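Local coordinates for Lmo1076 protein (Listeria monocytogenes serovar 1/2a, PDB 5JQC), which is a putative secreted autolysin, probably with amidase activity in cell-wall breakdown, seen here as its piece of three SH3-like GW modules, at residues A[12-17]-A[44-49]; A[30-35]-A[91-96]; A[25-30]-A[63-68]; A[98-103]-A[122-127]. One frame throughout, in Å; residues are numbered along the deposited sequence.

Interaction 1. Residues A[12-17]-A[44-49]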
loop_
_atom_site.group_PDB
_atom_site.type_symbol
_atom_site.label_atom_id
_atom_site.label_comp_id
_atom_site.label_asym_id
_atom_site.label_seq_id
_atom_site.Cartn_x
_atom_site.Cartn_y
_atom_site.Cartn_z
ATOM N N THR A 12 8.353 -41.073 -31.522
ATOM C CA THR A 12 8.351 -41.466 -30.103
ATOM C C THR A 12 9.744 -41.255 -29.476
ATOM O O THR A 12 9.976 -41.545 -28.287
ATOM C CB THR A 12 7.908 -42.955 -29.909
ATOM O OG1 THR A 12 6.756 -43.222 -30.716
ATOM C CG2 THR A 12 7.554 -43.261 -28.444
ATOM N N LEU A 13 10.682 -40.752 -30.282
ATOM C CA LEU A 13 11.961 -40.336 -29.715
ATOM C C LEU A 13 11.778 -39.097 -28.847
ATOM O O LEU A 13 12.314 -39.031 -27.732
ATOM C CB LEU A 13 12.978 -40.071 -30.827
ATOM N N TYR A 14 11.002 -38.125 -29.341
ATOM C CA TYR A 14 10.712 -36.866 -28.671
ATOM C C TYR A 14 9.247 -36.797 -28.262
ATOM O O TYR A 14 8.382 -37.456 -28.853
ATOM C CB TYR A 14 11.041 -35.674 -29.579
ATOM C CG TYR A 14 12.435 -35.770 -30.115
ATOM C CD1 TYR A 14 13.519 -35.649 -29.256
ATOM C CD2 TYR A 14 12.678 -36.006 -31.472
ATOM C CE1 TYR A 14 14.805 -35.739 -29.712
ATOM C CE2 TYR A 14 13.972 -36.096 -31.946
ATOM C CZ TYR A 14 15.035 -35.962 -31.051
ATOM O OH TYR A 14 16.345 -36.044 -31.469
ATOM N N ASP A 15 8.984 -35.955 -27.258
ATOM C CA ASP A 15 7.664 -35.706 -26.693
ATOM C C ASP A 15 6.986 -34.508 -27.350
ATOM O O ASP A 15 7.614 -33.480 -27.599
ATOM C CB ASP A 15 7.776 -35.440 -25.190
ATOM C CG ASP A 15 8.455 -36.576 -24.446
ATOM O OD1 ASP A 15 8.001 -37.747 -24.549
ATOM O OD2 ASP A 15 9.455 -36.285 -23.755
ATOM N N THR A 16 5.680 -34.642 -27.585
ATOM C CA THR A 16 4.875 -33.558 -28.122
ATOM C C THR A 16 4.690 -32.445 -27.101
ATOM O O THR A 16 4.453 -32.706 -25.916
ATOM C CB THR A 16 3.500 -34.065 -28.537
ATOM O OG1 THR A 16 3.658 -35.129 -29.473
ATOM C CG2 THR A 16 2.681 -32.924 -29.185
ATOM N N ILE A 17 4.787 -31.201 -27.574
ATOM C CA ILE A 17 4.422 -30.024 -26.782
ATOM C C ILE A 17 2.899 -29.905 -26.811
ATOM O O ILE A 17 2.305 -29.629 -27.855
ATOM C CB ILE A 17 5.094 -28.751 -27.314
ATOM C CG1 ILE A 17 6.614 -28.929 -27.352
ATOM C CG2 ILE A 17 4.756 -27.544 -26.423
ATOM C CD1 ILE A 17 7.356 -27.749 -27.881
ATOM N N THR A 44 11.836 -32.283 -26.758
ATOM C CA THR A 44 10.934 -31.989 -27.861
ATOM C C THR A 44 11.649 -31.948 -29.207
ATOM O O THR A 44 10.982 -31.991 -30.249
ATOM C CB THR A 44 10.220 -30.656 -27.608
ATOM O OG1 THR A 44 11.199 -29.632 -27.401
ATOM C CG2 THR A 44 9.370 -30.763 -26.351
ATOM N N SER A 45 12.979 -31.883 -29.207
ATOM C CA SER A 45 13.792 -31.950 -30.414
ATOM C C SER A 45 15.175 -32.461 -30.024
ATOM O O SER A 45 15.480 -32.664 -28.843
ATOM C CB SER A 45 13.897 -30.584 -31.102
ATOM O OG SER A 45 14.590 -29.679 -30.252
ATOM N N ALA A 46 16.016 -32.672 -31.041
ATOM C CA ALA A 46 17.408 -33.028 -30.787
ATOM C C ALA A 46 18.098 -31.959 -29.946
ATOM O O ALA A 46 18.819 -32.274 -28.990
ATOM C CB ALA A 46 18.143 -33.234 -32.115
ATOM N N ALA A 47 17.872 -30.686 -30.277
ATOM C CA ALA A 47 18.496 -29.603 -29.521
ATOM C C ALA A 47 18.014 -29.589 -28.072
ATOM O O ALA A 47 18.806 -29.362 -27.147
ATOM C CB ALA A 47 18.215 -28.262 -30.203
ATOM N N SER A 48 16.727 -29.865 -27.852
ATOM C CA SER A 48 16.145 -29.826 -26.517
ATOM C C SER A 48 16.398 -31.093 -25.711
ATOM O O SER A 48 15.881 -31.211 -24.594
ATOM C CB SER A 48 14.640 -29.573 -26.610
ATOM O OG SER A 48 13.950 -30.747 -26.986
ATOM N N ALA A 49 17.167 -32.042 -26.237
ATOM C CA ALA A 49 17.434 -33.280 -25.520
ATOM C C ALA A 49 18.762 -33.265 -24.772
ATOM O O ALA A 49 18.893 -33.938 -23.739
ATOM C CB ALA A 49 17.405 -34.459 -26.496
HETATM O O HOH W 1 8.218 -32.295 -30.122
#
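The ring of Tyr-14 lies against the backbone of Ser-45 and Ala-46. Ser-45 C sits over one face, 3.3 Å above the ring plane and displaced toward the rim, while on the other face lies CB of the preceding Leu-13. Ring atom CE1 of Tyr-14 comes within 3.3 Å of Ser-45 O, and farther out the phenol oxygen OH rests 3.4 Å from Ala-46 CB. Ala-49 CB meets the ring at its edge. Tyr-14 reaches this position with CG beside its own backbone N and anti to the carbonyl carbon (chi1 -52°). Farther along 12-17, Thr-44 turns its methyl between two partners: CG2 is 3.5 Å from Asp-15 O and equally close to Ile-17 CG1, a tight carbon pair in which the two side chains cross at about a right angle. No direct hydrogen bond joins 12-17 to 44-49; instead one water donates to both Asp-15 O (2.9 Å) and Thr-44 O (2.8 Å).

In the next shell, Ser-48 OG accepts from the backbone N of both Thr-44 and Ser-45, and Ser-45 OG accepts in return from Ser-48 N, an ST motif that holds the turn against which the ring lies. Thr-44 OG1 is hydrogen-bonded to Ile-41 O. Asp-15 OD2 accepts a hydrogen bond from Asn-43 ND2 and forms a salt bridge with Arg-73 NE. The contact therefore rests on an aromatic ring laid over peptide groups, a methyl wedge and one bridging water, while the direct polar ties of Asp-15 go outside the two segments.

Interaction 2. Residues A[30-35]-A[91-96]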
loop_
_atom_site.group_PDB
_atom_site.type_symbol
_atom_site.label_atom_id
_atom_site.label_comp_id
_atom_site.label_asym_id
_atom_site.label_seq_id
_atom_site.Cartn_x
_atom_site.Cartn_y
_atom_site.Cartn_z
ATOM N N VAL A 30 15.243 -22.429 -6.825
ATOM C CA VAL A 30 15.476 -23.029 -5.514
ATOM C C VAL A 30 15.793 -24.510 -5.696
ATOM O O VAL A 30 15.010 -25.239 -6.319
ATOM C CB VAL A 30 14.264 -22.857 -4.586
ATOM C CG1 VAL A 30 14.503 -23.585 -3.263
ATOM C CG2 VAL A 30 13.982 -21.386 -4.359
ATOM N N LYS A 31 16.929 -24.952 -5.143
ATOM C CA LYS A 31 17.311 -26.365 -5.078
ATOM C C LYS A 31 17.147 -27.037 -6.437
ATOM O O LYS A 31 16.458 -28.048 -6.585
ATOM C CB LYS A 31 16.506 -27.101 -4.006
ATOM N N ALA A 32 17.791 -26.437 -7.440
ATOM C CA ALA A 32 17.662 -26.861 -8.826
ATOM C C ALA A 32 18.909 -27.577 -9.332
ATOM O O ALA A 32 19.201 -27.558 -10.529
ATOM C CB ALA A 32 17.345 -25.669 -9.724
ATOM N N ASP A 33 19.652 -28.215 -8.430
ATOM C CA ASP A 33 20.844 -28.943 -8.844
ATOM C C ASP A 33 20.487 -30.179 -9.658
ATOM O O ASP A 33 21.226 -30.549 -10.577
ATOM C CB ASP A 33 21.665 -29.329 -7.615
ATOM C CG ASP A 33 21.652 -28.248 -6.548
ATOM O OD1 ASP A 33 20.848 -28.361 -5.594
ATOM O OD2 ASP A 33 22.435 -27.282 -6.668
ATOM N N GLY A 34 19.361 -30.817 -9.348
ATOM C CA GLY A 34 18.958 -32.021 -10.045
ATOM C C GLY A 34 18.121 -31.791 -11.289
ATOM O O GLY A 34 17.411 -32.698 -11.730
ATOM N N HIS A 35 18.187 -30.596 -11.874
ATOM C CA HIS A 35 17.441 -30.283 -13.085
ATOM C C HIS A 35 18.367 -29.709 -14.144
ATOM O O HIS A 35 19.408 -29.123 -13.832
ATOM C CB HIS A 35 16.330 -29.276 -12.833
ATOM C CG HIS A 35 15.240 -29.781 -11.953
ATOM N ND1 HIS A 35 15.110 -29.390 -10.637
ATOM C CD2 HIS A 35 14.215 -30.630 -12.200
ATOM C CE1 HIS A 35 14.051 -29.978 -10.110
ATOM N NE2 HIS A 35 13.493 -30.739 -11.035
ATOM N N LYS A 91 9.536 -26.509 -14.285
ATOM C CA LYS A 91 8.869 -25.513 -13.447
ATOM C C LYS A 91 9.086 -25.775 -11.961
ATOM O O LYS A 91 9.103 -24.830 -11.160
ATOM C CB LYS A 91 7.377 -25.489 -13.777
ATOM C CG LYS A 91 6.578 -24.478 -12.995
ATOM C CD LYS A 91 5.182 -24.420 -13.547
ATOM C CE LYS A 91 4.414 -23.278 -12.946
ATOM N NZ LYS A 91 3.064 -23.196 -13.565
ATOM N N ARG A 92 9.266 -27.041 -11.573
ATOM C CA ARG A 92 9.465 -27.387 -10.168
ATOM C C ARG A 92 10.768 -26.826 -9.615
ATOM O O ARG A 92 10.903 -26.674 -8.398
ATOM C CB ARG A 92 9.438 -28.909 -9.985
ATOM C CG ARG A 92 8.055 -29.559 -10.097
ATOM C CD ARG A 92 8.164 -31.091 -10.013
ATOM N NE ARG A 92 8.990 -31.595 -11.107
ATOM C CZ ARG A 92 9.566 -32.800 -11.149
ATOM N NH1 ARG A 92 9.435 -33.672 -10.140
ATOM N NH2 ARG A 92 10.300 -33.124 -12.211
ATOM N N ALA A 93 11.726 -26.501 -10.475
ATOM C CA ALA A 93 12.955 -25.883 -10.002
ATOM C C ALA A 93 12.774 -24.445 -9.506
ATOM O O ALA A 93 13.757 -23.846 -9.060
ATOM C CB ALA A 93 14.008 -25.921 -11.116
ATOM N N PHE A 94 11.561 -23.869 -9.550
ATOM C CA PHE A 94 11.362 -22.447 -9.263
ATOM C C PHE A 94 10.308 -22.227 -8.179
ATOM O O PHE A 94 9.339 -22.985 -8.071
ATOM C CB PHE A 94 10.902 -21.649 -10.509
ATOM C CG PHE A 94 11.788 -21.796 -11.718
ATOM C CD1 PHE A 94 11.676 -22.897 -12.553
ATOM C CD2 PHE A 94 12.692 -20.798 -12.050
ATOM C CE1 PHE A 94 12.480 -23.006 -13.679
ATOM C CE2 PHE A 94 13.492 -20.903 -13.170
ATOM C CZ PHE A 94 13.387 -22.003 -13.985
ATOM N N VAL A 95 10.480 -21.138 -7.417
ATOM C CA VAL A 95 9.454 -20.606 -6.512
ATOM C C VAL A 95 8.985 -19.254 -7.052
ATOM O O VAL A 95 9.749 -18.278 -7.051
ATOM C CB VAL A 95 9.971 -20.462 -5.077
ATOM C CG1 VAL A 95 8.882 -19.896 -4.185
ATOM C CG2 VAL A 95 10.429 -21.818 -4.533
ATOM N N TYR A 96 7.733 -19.192 -7.512
ATOM C CA TYR A 96 7.196 -17.953 -8.061
ATOM C C TYR A 96 6.861 -16.980 -6.940
ATOM O O TYR A 96 6.297 -17.368 -5.909
ATOM C CB TYR A 96 5.926 -18.207 -8.880
ATOM C CG TYR A 96 6.123 -18.839 -10.239
ATOM C CD1 TYR A 96 7.247 -19.606 -10.527
ATOM C CD2 TYR A 96 5.169 -18.666 -11.237
ATOM C CE1 TYR A 96 7.413 -20.183 -11.770
ATOM C CE2 TYR A 96 5.324 -19.236 -12.491
ATOM C CZ TYR A 96 6.450 -19.991 -12.755
ATOM O OH TYR A 96 6.617 -20.567 -13.996
#
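Val-30 and Val-95 each carry CG2 anti to the carbonyl carbon and CG1 anti to the backbone N (chi1 near 180°), which brings the two CG2 methyls together at 3.6 Å. His-35, with CG anti to its carbonyl carbon (chi1 -66°), swings its ring over Ala-93. That alanine is the centre of the contact: its CB lies 3.6 Å from Ala-32 CB and 3.7 Å from His-35 ND1, and its backbone N sits over one face of the imidazole. His-35 ND1 is buried here without a polar partner in the model. Arg-92 NH2 stands at the edge of the imidazole, 4.2 Å from His-35 NE2, which in turn lies over a face of the guanidinium, the two planes steeply inclined; the salt bridge of Arg-92 goes to Asp-90. The single hydrogen bond between the segments runs from Val-30 N to Ala-93 O, 3.0 Å and nearly straight at 169°.

This bond continues the pairing of edge strand 94-96 with strand 19-29, whose next link is Val-95 with Lys-28. The short 3-10 turn 91-93 leads out of strand 84-90, and Met-89 on that strand packs against both Ala-32 and His-35. Phe-94 points away from 30-35 into the core, edge-to-face with Phe-79 of strand 74-81.

Interaction 3. Residues A[25-30]-A[63-68]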
loop_
_atom_site.group_PDB
_atom_site.type_symbol
_atom_site.label_atom_id
_atom_site.label_comp_id
_atom_site.label_asym_id
_atom_site.label_seq_id
_atom_site.Cartn_x
_atom_site.Cartn_y
_atom_site.Cartn_z
ATOM N N GLU A 25 6.148 -13.410 -14.917
ATOM C CA GLU A 25 6.267 -13.759 -13.511
ATOM C C GLU A 25 7.698 -13.532 -13.060
ATOM O O GLU A 25 8.643 -13.655 -13.844
ATOM C CB GLU A 25 5.892 -15.230 -13.231
ATOM C CG GLU A 25 4.493 -15.666 -13.671
ATOM C CD GLU A 25 3.382 -15.015 -12.864
ATOM O OE1 GLU A 25 3.618 -14.639 -11.692
ATOM O OE2 GLU A 25 2.267 -14.881 -13.414
ATOM N N ASP A 26 7.846 -13.211 -11.785
ATOM C CA ASP A 26 9.135 -13.263 -11.115
ATOM C C ASP A 26 9.218 -14.538 -10.289
ATOM O O ASP A 26 8.214 -15.009 -9.742
ATOM C CB ASP A 26 9.338 -12.038 -10.223
ATOM C CG ASP A 26 9.411 -10.758 -11.022
ATOM O OD1 ASP A 26 10.486 -10.497 -11.608
ATOM O OD2 ASP A 26 8.389 -10.035 -11.083
ATOM N N ALA A 27 10.416 -15.101 -10.201
ATOM C CA ALA A 27 10.578 -16.314 -9.421
ATOM C C ALA A 27 12.015 -16.407 -8.945
ATOM O O ALA A 27 12.915 -15.750 -9.482
ATOM C CB ALA A 27 10.200 -17.552 -10.232
ATOM N N LYS A 28 12.215 -17.243 -7.934
ATOM C CA LYS A 28 13.537 -17.589 -7.442
ATOM C C LYS A 28 13.797 -19.061 -7.724
ATOM O O LYS A 28 12.999 -19.921 -7.331
ATOM C CB LYS A 28 13.669 -17.316 -5.937
ATOM C CG LYS A 28 15.112 -17.305 -5.471
ATOM C CD LYS A 28 15.246 -16.948 -4.004
ATOM C CE LYS A 28 14.878 -18.115 -3.111
ATOM N NZ LYS A 28 15.114 -17.793 -1.675
ATOM N N VAL A 29 14.909 -19.344 -8.401
ATOM C CA VAL A 29 15.383 -20.717 -8.546
ATOM C C VAL A 29 15.777 -21.263 -7.177
ATOM O O VAL A 29 16.555 -20.643 -6.444
ATOM C CB VAL A 29 16.558 -20.772 -9.532
ATOM C CG1 VAL A 29 17.064 -22.179 -9.681
ATOM C CG2 VAL A 29 16.155 -20.193 -10.895
ATOM N N VAL A 30 15.243 -22.429 -6.825
ATOM C CA VAL A 30 15.476 -23.029 -5.514
ATOM C C VAL A 30 15.793 -24.510 -5.696
ATOM O O VAL A 30 15.010 -25.239 -6.319
ATOM C CB VAL A 30 14.264 -22.857 -4.586
ATOM C CG1 VAL A 30 14.503 -23.585 -3.263
ATOM C CG2 VAL A 30 13.982 -21.386 -4.359
ATOM N N VAL A 63 14.785 -14.568 -11.098
ATOM C CA VAL A 63 14.694 -14.670 -12.544
ATOM C C VAL A 63 13.310 -14.220 -12.972
ATOM O O VAL A 63 12.394 -14.074 -12.160
ATOM C CB VAL A 63 14.959 -16.101 -13.062
ATOM C CG1 VAL A 63 16.415 -16.483 -12.857
ATOM C CG2 VAL A 63 14.042 -17.092 -12.361
ATOM N N LYS A 64 13.180 -14.002 -14.271
ATOM C CA LYS A 64 11.918 -13.667 -14.909
ATOM C C LYS A 64 11.446 -14.884 -15.691
ATOM O O LYS A 64 12.241 -15.516 -16.392
ATOM C CB LYS A 64 12.089 -12.462 -15.841
ATOM C CG LYS A 64 12.551 -11.164 -15.161
ATOM C CD LYS A 64 11.371 -10.246 -14.850
ATOM C CE LYS A 64 11.826 -8.869 -14.386
ATOM N NZ LYS A 64 10.684 -7.913 -14.306
ATOM N N ILE A 65 10.166 -15.213 -15.577
ATOM C CA ILE A 65 9.602 -16.344 -16.299
ATOM C C ILE A 65 8.802 -15.785 -17.459
ATOM O O ILE A 65 7.860 -15.010 -17.256
ATOM C CB ILE A 65 8.732 -17.229 -15.395
ATOM C CG1 ILE A 65 9.526 -17.691 -14.174
ATOM C CG2 ILE A 65 8.221 -18.434 -16.171
ATOM C CD1 ILE A 65 10.728 -18.556 -14.508
ATOM N N LEU A 66 9.169 -16.202 -18.673
ATOM C CA LEU A 66 8.631 -15.663 -19.914
ATOM C C LEU A 66 7.621 -16.581 -20.590
ATOM O O LEU A 66 6.647 -16.102 -21.179
ATOM C CB LEU A 66 9.774 -15.372 -20.893
ATOM C CG LEU A 66 10.683 -14.156 -20.683
ATOM C CD1 LEU A 66 11.626 -14.343 -19.512
ATOM C CD2 LEU A 66 11.463 -13.920 -21.969
ATOM N N LYS A 67 7.841 -17.890 -20.554
ATOM C CA LYS A 67 6.956 -18.827 -21.229
ATOM C C LYS A 67 6.860 -20.084 -20.385
ATOM O O LYS A 67 7.750 -20.379 -19.584
ATOM C CB LYS A 67 7.449 -19.228 -22.627
ATOM C CG LYS A 67 7.775 -18.108 -23.607
ATOM C CD LYS A 67 8.239 -18.721 -24.938
ATOM C CE LYS A 67 8.767 -17.649 -25.896
ATOM N NZ LYS A 67 7.708 -16.677 -26.271
ATOM N N GLU A 68 5.774 -20.828 -20.581
ATOM C CA GLU A 68 5.637 -22.163 -20.009
ATOM C C GLU A 68 5.153 -23.093 -21.101
ATOM O O GLU A 68 4.372 -22.685 -21.960
ATOM C CB GLU A 68 4.653 -22.212 -18.840
ATOM C CG GLU A 68 4.847 -21.116 -17.813
ATOM C CD GLU A 68 4.148 -21.433 -16.498
ATOM O OE1 GLU A 68 3.418 -22.451 -16.464
ATOM O OE2 GLU A 68 4.333 -20.666 -15.515
#
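Two neighbouring antiparallel strands, 19-29 and 62-71, meet here in the five-stranded sheet of the first SH3-like GW module. Glu-25 with Ile-65 and Ala-27 with Val-63 are hydrogen-bonded pairs, and Asp-26 with Lys-64 is the non-hydrogen-bonded pair between them. Ile-65 N gives Glu-25 O a straight bond of 2.8 Å; the return bond from Glu-25 N to Ile-65 O is weak. At the next pair, Ala-27 N donates to Val-63 O at 3.0 Å, and Val-63 N reaches Ala-27 O at 2.7 Å, coming in almost along the C=O axis.

On the face carrying Ala-27, Val-63 and Ile-65, Ala-27 CB lies 4.0 Å from Ile-65 CG1, and Glu-25 CB meets Ile-65 CB at 4.1 Å. Val-63 holds CG2 between its backbone N and carbonyl carbon, and from there this methyl touches Val-29 CG2 at 4.0 Å; the rings of Phe-94 and Tyr-96 cover the same face. On the face of Asp-26 and Lys-64 these two side chains run side by side, pointing the same way. Lys-64 bends at chi2 (-97°), laying its chain along the carboxylate, with CD 3.4 Å from Asp-26 OD1, while NZ remains 3.7 Å from that oxygen, a long salt bridge.

The backbone ladder thus probably does most of the holding. Aliphatic contacts line one face, and on the other the ion pair, long and lying beside aliphatic carbons, probably adds only modestly.

Interaction 4. Residues A[98-103]-A[122-127]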
loop_
_atom_site.group_PDB
_atom_site.type_symbol
_atom_site.label_atom_id
_atom_site.label_comp_id
_atom_site.label_asym_id
_atom_site.label_seq_id
_atom_site.Cartn_x
_atom_site.Cartn_y
_atom_site.Cartn_z
ATOM N N PRO A 98 4.491 -14.166 -5.478
ATOM C CA PRO A 98 3.137 -13.647 -5.668
ATOM C C PRO A 98 3.202 -12.175 -6.022
ATOM O O PRO A 98 4.167 -11.484 -5.693
ATOM C CB PRO A 98 2.498 -13.852 -4.294
ATOM C CG PRO A 98 3.660 -13.658 -3.370
ATOM C CD PRO A 98 4.806 -14.355 -4.054
ATOM N N LYS A 99 2.158 -11.689 -6.688
ATOM C CA LYS A 99 2.055 -10.276 -7.041
ATOM C C LYS A 99 1.019 -9.586 -6.161
ATOM O O LYS A 99 0.028 -10.201 -5.749
ATOM C CB LYS A 99 1.674 -10.102 -8.515
ATOM C CG LYS A 99 2.685 -10.666 -9.526
ATOM C CD LYS A 99 2.119 -10.604 -10.951
ATOM C CE LYS A 99 3.143 -11.027 -11.996
ATOM N NZ LYS A 99 2.571 -10.997 -13.369
ATOM N N ALA A 100 1.260 -8.308 -5.865
ATOM C CA ALA A 100 0.274 -7.513 -5.153
ATOM C C ALA A 100 -0.925 -7.273 -6.053
ATOM O O ALA A 100 -0.777 -7.070 -7.259
ATOM C CB ALA A 100 0.868 -6.172 -4.730
ATOM N N THR A 101 -2.116 -7.285 -5.466
ATOM C CA THR A 101 -3.326 -6.909 -6.186
ATOM C C THR A 101 -3.838 -5.555 -5.698
ATOM O O THR A 101 -3.370 -4.999 -4.698
ATOM C CB THR A 101 -4.410 -7.979 -6.022
ATOM O OG1 THR A 101 -4.744 -8.117 -4.632
ATOM C CG2 THR A 101 -3.916 -9.309 -6.551
ATOM N N ASN A 102 -4.818 -5.027 -6.429
ATOM C CA ASN A 102 -5.499 -3.790 -6.064
ATOM C C ASN A 102 -4.509 -2.633 -5.921
ATOM O O ASN A 102 -4.700 -1.740 -5.096
ATOM C CB ASN A 102 -6.317 -3.981 -4.777
ATOM C CG ASN A 102 -7.595 -3.156 -4.758
ATOM O OD1 ASN A 102 -8.149 -2.820 -5.808
ATOM N ND2 ASN A 102 -8.072 -2.826 -3.561
ATOM N N VAL A 103 -3.444 -2.651 -6.721
ATOM C CA VAL A 103 -2.355 -1.685 -6.602
ATOM C C VAL A 103 -2.781 -0.370 -7.242
ATOM O O VAL A 103 -3.039 -0.312 -8.449
ATOM C CB VAL A 103 -1.074 -2.216 -7.266
ATOM C CG1 VAL A 103 0.073 -1.228 -7.064
ATOM C CG2 VAL A 103 -0.721 -3.587 -6.732
ATOM N N SER A 122 10.156 -2.849 2.226
ATOM C CA SER A 122 10.541 -2.104 1.026
ATOM C C SER A 122 9.609 -2.347 -0.153
ATOM O O SER A 122 9.602 -1.555 -1.103
ATOM C CB SER A 122 11.972 -2.456 0.612
ATOM O OG SER A 122 12.059 -3.794 0.155
ATOM N N GLU A 123 8.841 -3.432 -0.132
ATOM C CA GLU A 123 7.746 -3.631 -1.069
ATOM C C GLU A 123 6.610 -4.288 -0.305
ATOM O O GLU A 123 6.777 -4.711 0.843
ATOM C CB GLU A 123 8.150 -4.507 -2.266
ATOM C CG GLU A 123 9.429 -4.100 -2.955
ATOM C CD GLU A 123 9.227 -2.950 -3.897
ATOM O OE1 GLU A 123 8.052 -2.608 -4.174
ATOM O OE2 GLU A 123 10.244 -2.397 -4.365
ATOM N N VAL A 124 5.450 -4.387 -0.951
ATOM C CA VAL A 124 4.378 -5.235 -0.439
ATOM C C VAL A 124 5.017 -6.569 -0.055
ATOM O O VAL A 124 5.742 -7.168 -0.861
ATOM C CB VAL A 124 3.252 -5.405 -1.470
ATOM C CG1 VAL A 124 2.187 -6.333 -0.920
ATOM C CG2 VAL A 124 2.658 -4.080 -1.814
ATOM N N PRO A 125 4.834 -7.039 1.172
ATOM C CA PRO A 125 5.589 -8.210 1.629
ATOM C C PRO A 125 5.247 -9.460 0.830
ATOM O O PRO A 125 4.089 -9.703 0.487
ATOM C CB PRO A 125 5.183 -8.352 3.101
ATOM C CG PRO A 125 4.044 -7.396 3.318
ATOM C CD PRO A 125 4.115 -6.363 2.263
ATOM N N GLY A 126 6.280 -10.254 0.537
ATOM C CA GLY A 126 6.164 -11.481 -0.225
ATOM C C GLY A 126 6.373 -11.290 -1.713
ATOM O O GLY A 126 6.681 -12.259 -2.421
ATOM N N THR A 127 6.198 -10.067 -2.205
ATOM C CA THR A 127 6.417 -9.813 -3.617
ATOM C C THR A 127 7.915 -9.753 -3.904
ATOM O O THR A 127 8.755 -9.771 -2.999
ATOM C CB THR A 127 5.719 -8.519 -4.044
ATOM O OG1 THR A 127 6.289 -7.409 -3.341
ATOM C CG2 THR A 127 4.236 -8.597 -3.711
#
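Pro-98, Thr-127 and Ala-100 bury most of the surface in this contact. The ring of Pro-98 sits against the carbonyl of Gly-126, with CD 3.3 Å and CG 3.5 Å from Gly-126 O. Its own carbonyl oxygen faces Thr-127: Thr-127 CA makes a CA-H...O contact of 3.5 Å with Pro-98 O, and the methyl CG2 comes alongside the same oxygen. That methyl continues to Ala-100, ending 3.7 Å from Ala-100 N. Ala-100 CB then points at Val-124 and fits against both branches of its fork, with CG1 and CG2 each 4.0 Å away.

A type II turn from Val-124 to Thr-127 presents these groups, with Gly-126 at positive phi (92°). Val-124 O accepts twice from Thr-127, from backbone N and from OG1; the hydroxyl bond, 2.6 Å long, lies in the carbonyl plane on a lone pair. With OG1 held there (chi1 63°), CG2 is left to face residues 98-100. Ile-153 of strand 144-153 touches both Pro-98 and Val-124, beside the loop between strands 94-96 and 103-112. Across the segments there is no conventional hydrogen bond, so residues 98-100 rest on the turn through methyl packing, one CA-H...O contact and the proline ring against a carbonyl.

Interactions 2 and 3, and the 44-49 side of interaction 1, lie in the first GW module; the segments of all three alternate along the chain, so the loops they close interlock in sequence. Interactions 2 and 3 are the nearest pair, centres about 10 Å apart: they share Val-30 and join strands 94-96, 19-29 and 62-71 in one sheet, with Tyr-96 OH reaching Glu-68 OE2. Interaction 1 lies about 21 Å from interaction 2 and about 23 Å from interaction 3 between centres, at the chain's N-terminal end. Interaction 4 follows in series, its centre about 16 Å from that of interaction 3, where Lys-99 packs on Glu-25. Together they run from the start of the model to the region round strand 103-112.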